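Local coordinates for adhesion and penetration protein autotransporter (Haemophilus influenzae, PDB 3SYJ), which promotes bacterial adherence to and invasion of host cells, associates with itself, and is probably a serine protease, this chain being its secreted passenger domain, at residues 859-865 with 885-891. Residues are numbered along the deposited sequence; the frame is centred on the assembly and turned at random.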
ATOM      1  N   LEU A 859      13.636 -26.364   3.358  1.00 45.33           N
ATOM      2  CA  LEU A 859      13.740 -26.397   1.909  1.00 42.72           C
ATOM      3  C   LEU A 859      13.949 -27.854   1.537  1.00 44.14           C
ATOM      4  O   LEU A 859      14.589 -28.595   2.281  1.00 50.51           O
ATOM      5  CB  LEU A 859      14.919 -25.551   1.422  1.00 43.21           C
ATOM      6  CG  LEU A 859      15.492 -25.934   0.050  1.00 39.05           C
ATOM      7  CD1 LEU A 859      14.587 -25.472  -1.082  1.00 38.91           C
ATOM      8  CD2 LEU A 859      16.882 -25.363  -0.131  1.00 39.74           C
ATOM      9  N   SER A 860      13.398 -28.271   0.402  1.00 42.01           N
ATOM     10  CA  SER A 860      13.535 -29.652  -0.044  1.00 39.67           C
ATOM     11  C   SER A 860      13.197 -29.801  -1.520  1.00 37.64           C
ATOM     12  O   SER A 860      12.588 -28.916  -2.124  1.00 38.61           O
ATOM     13  CB  SER A 860      12.652 -30.584   0.791  1.00 44.54           C
ATOM     14  OG  SER A 860      11.280 -30.263   0.636  1.00 42.99           O
ATOM     15  N   GLY A 861      13.605 -30.927  -2.093  1.00 42.85           N
ATOM     16  CA  GLY A 861      13.342 -31.212  -3.491  1.00 40.05           C
ATOM     17  C   GLY A 861      14.568 -30.994  -4.351  1.00 37.80           C
ATOM     18  O   GLY A 861      15.695 -31.199  -3.904  1.00 39.88           O
ATOM     19  N   GLN A 862      14.343 -30.571  -5.590  1.00 37.83           N
ATOM     20  CA  GLN A 862      15.428 -30.321  -6.527  1.00 42.05           C
ATOM     21  C   GLN A 862      15.047 -29.227  -7.526  1.00 39.87           C
ATOM     22  O   GLN A 862      13.875 -29.062  -7.866  1.00 40.07           O
ATOM     23  CB  GLN A 862      15.829 -31.616  -7.251  1.00 43.91           C
ATOM     24  CG  GLN A 862      14.915 -32.034  -8.398  1.00 45.23           C
ATOM     25  CD  GLN A 862      15.227 -31.313  -9.706  1.00 46.92           C
ATOM     26  OE1 GLN A 862      16.309 -30.746  -9.881  1.00 49.72           O
ATOM     27  NE2 GLN A 862      14.276 -31.336 -10.630  1.00 40.33           N
ATOM     28  N   GLY A 863      16.042 -28.481  -7.992  1.00 37.92           N
ATOM     29  CA  GLY A 863      15.810 -27.394  -8.923  1.00 40.59           C
ATOM     30  C   GLY A 863      17.046 -26.534  -9.105  1.00 43.11           C
ATOM     31  O   GLY A 863      18.163 -26.974  -8.828  1.00 42.89           O
ATOM     32  N   THR A 864      16.848 -25.302  -9.562  1.00 38.42           N
ATOM     33  CA  THR A 864      17.959 -24.398  -9.822  1.00 37.44           C
ATOM     34  C   THR A 864      17.766 -23.067  -9.115  1.00 36.45           C
ATOM     35  O   THR A 864      16.647 -22.570  -9.023  1.00 40.86           O
ATOM     36  CB  THR A 864      18.104 -24.124 -11.332  1.00 39.71           C
ATOM     37  OG1 THR A 864      18.445 -25.340 -12.011  1.00 37.89           O
ATOM     38  CG2 THR A 864      19.182 -23.071 -11.595  1.00 37.55           C
ATOM     39  N   PHE A 865      18.857 -22.500  -8.605  1.00 37.21           N
ATOM     40  CA  PHE A 865      18.864 -21.119  -8.134  1.00 33.73           C
ATOM     41  C   PHE A 865      19.805 -20.297  -9.016  1.00 38.41           C
ATOM     42  O   PHE A 865      20.953 -20.680  -9.224  1.00 39.80           O
ATOM     43  CB  PHE A 865      19.319 -21.035  -6.677  1.00 33.66           C
ATOM     44  CG  PHE A 865      18.332 -21.604  -5.687  1.00 34.96           C
ATOM     45  CD1 PHE A 865      17.277 -20.838  -5.216  1.00 35.91           C
ATOM     46  CD2 PHE A 865      18.477 -22.896  -5.207  1.00 33.34           C
ATOM     47  CE1 PHE A 865      16.378 -21.357  -4.295  1.00 29.18           C
ATOM     48  CE2 PHE A 865      17.582 -23.419  -4.288  1.00 30.05           C
ATOM     49  CZ  PHE A 865      16.533 -22.649  -3.833  1.00 26.58           C
ATOM     50  N   ALA A 885      17.246 -27.629   5.679  1.00 44.56           N
ATOM     51  CA  ALA A 885      17.488 -27.659   4.240  1.00 43.65           C
ATOM     52  C   ALA A 885      18.036 -29.014   3.771  1.00 50.76           C
ATOM     53  O   ALA A 885      18.734 -29.702   4.518  1.00 56.04           O
ATOM     54  CB  ALA A 885      18.422 -26.536   3.841  1.00 42.91           C
ATOM     55  N   GLU A 886      17.711 -29.390   2.536  1.00 47.89           N
ATOM     56  CA  GLU A 886      18.154 -30.656   1.952  1.00 46.85           C
ATOM     57  C   GLU A 886      17.718 -30.737   0.495  1.00 43.87           C
ATOM     58  O   GLU A 886      16.860 -29.974   0.061  1.00 42.16           O
ATOM     59  CB  GLU A 886      17.583 -31.841   2.732  1.00 54.64           C
ATOM     60  CG  GLU A 886      16.086 -32.062   2.539  1.00 55.57           C
ATOM     61  CD  GLU A 886      15.510 -33.078   3.516  1.00 64.15           C
ATOM     62  OE1 GLU A 886      16.260 -33.548   4.398  1.00 65.79           O
ATOM     63  OE2 GLU A 886      14.306 -33.404   3.406  1.00 63.24           O
ATOM     64  N   GLY A 887      18.306 -31.660  -0.260  1.00 50.58           N
ATOM     65  CA  GLY A 887      17.961 -31.823  -1.664  1.00 47.43           C
ATOM     66  C   GLY A 887      19.125 -31.586  -2.609  1.00 44.66           C
ATOM     67  O   GLY A 887      20.237 -31.297  -2.175  1.00 45.34           O
ATOM     68  N   ASP A 888      18.866 -31.715  -3.908  1.00 47.83           N
ATOM     69  CA  ASP A 888      19.895 -31.508  -4.928  1.00 51.31           C
ATOM     70  C   ASP A 888      19.603 -30.293  -5.803  1.00 48.14           C
ATOM     71  O   ASP A 888      18.576 -30.232  -6.479  1.00 45.31           O
ATOM     72  CB  ASP A 888      20.050 -32.749  -5.809  1.00 54.60           C
ATOM     73  CG  ASP A 888      20.988 -33.778  -5.207  1.00 67.70           C
ATOM     74  OD1 ASP A 888      21.848 -34.297  -5.954  1.00 75.45           O
ATOM     75  OD2 ASP A 888      20.875 -34.060  -3.992  1.00 64.30           O
ATOM     76  N   TYR A 889      20.521 -29.335  -5.809  1.00 43.64           N
ATOM     77  CA  TYR A 889      20.282 -28.092  -6.527  1.00 42.60           C
ATOM     78  C   TYR A 889      21.450 -27.657  -7.398  1.00 41.55           C
ATOM     79  O   TYR A 889      22.603 -28.005  -7.145  1.00 43.12           O
ATOM     80  CB  TYR A 889      19.903 -26.989  -5.540  1.00 38.41           C
ATOM     81  CG  TYR A 889      18.773 -27.407  -4.632  1.00 40.22           C
ATOM     82  CD1 TYR A 889      17.458 -27.382  -5.079  1.00 39.10           C
ATOM     83  CD2 TYR A 889      19.021 -27.854  -3.341  1.00 41.10           C
ATOM     84  CE1 TYR A 889      16.420 -27.773  -4.265  1.00 40.72           C
ATOM     85  CE2 TYR A 889      17.989 -28.248  -2.516  1.00 44.25           C
ATOM     86  CZ  TYR A 889      16.689 -28.205  -2.984  1.00 42.06           C
ATOM     87  OH  TYR A 889      15.651 -28.597  -2.174  1.00 40.52           O
ATOM     88  N   ILE A 890      21.129 -26.909  -8.444  1.00 40.75           N
ATOM     89  CA  ILE A 890      22.140 -26.345  -9.319  1.00 38.82           C
ATOM     90  C   ILE A 890      22.254 -24.860  -9.026  1.00 42.66           C
ATOM     91  O   ILE A 890      21.247 -24.170  -8.868  1.00 38.63           O
ATOM     92  CB  ILE A 890      21.787 -26.557 -10.795  1.00 31.53           C
ATOM     93  CG1 ILE A 890      21.939 -28.033 -11.163  1.00 40.82           C
ATOM     94  CG2 ILE A 890      22.663 -25.686 -11.685  1.00 37.77           C
ATOM     95  CD1 ILE A 890      21.528 -28.361 -12.581  1.00 32.22           C
ATOM     96  N   LEU A 891      23.488 -24.380  -8.924  1.00 44.76           N
ATOM     97  CA  LEU A 891      23.746 -22.962  -8.732  1.00 41.58           C
ATOM     98  C   LEU A 891      24.294 -22.360 -10.011  1.00 44.10           C
ATOM     99  O   LEU A 891      25.300 -22.820 -10.543  1.00 46.42           O
ATOM    100  CB  LEU A 891      24.734 -22.737  -7.586  1.00 44.11           C
ATOM    101  CG  LEU A 891      24.135 -22.412  -6.218  1.00 49.05           C
ATOM    102  CD1 LEU A 891      23.004 -23.367  -5.887  1.00 49.10           C
ATOM    103  CD2 LEU A 891      25.206 -22.442  -5.138  1.00 43.92           C
TER
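Phe865 CE2 lies over one face of the Tyr889 ring, 4.0 Å from Tyr889 CD1, and the two planes are turned 59° to each other. At the edge of the tyrosine, in its plane, sits Glu886 O. Leu859 comes from the opposite direction, its CD2 3.9 Å from Tyr889 CE2. The side chains of Leu859, Phe865 and Tyr889 point into the core of the parallel beta-helix that forms the long stem of the passenger, here in the pertactin-like part near its C-terminal end. Segments 859-865 and 885-891 are equivalent stretches of successive coils; the chain turns a corner at Gly861, and Gly887 is its partner in the register. Tyr889 has CG beside its own backbone N (chi1 -52°), which swings the ring under the neighbouring coil, alongside the Gly863 backbone, with Tyr889 CD1 3.4 Å from Gly863 N. Beyond, Leu813 of the preceding coil and Leu921 of the following one also touch this tyrosine. Strands 862-865 and 887-891 run parallel in register, and on the outer face Thr864 OG1 sits beside Ile890 CB. Gly861 O takes the N-H of Asp888 in its carbonyl plane, and Gly863 O likewise takes that of Ile890 at 3.0 Å; the bonds Glu886 N to Leu859 O and Gly863 N to Asp888 O are weak. The last bond within these segments is Phe865 N to Ile890 O, 2.9 Å, nearly along the C=O axis (178°).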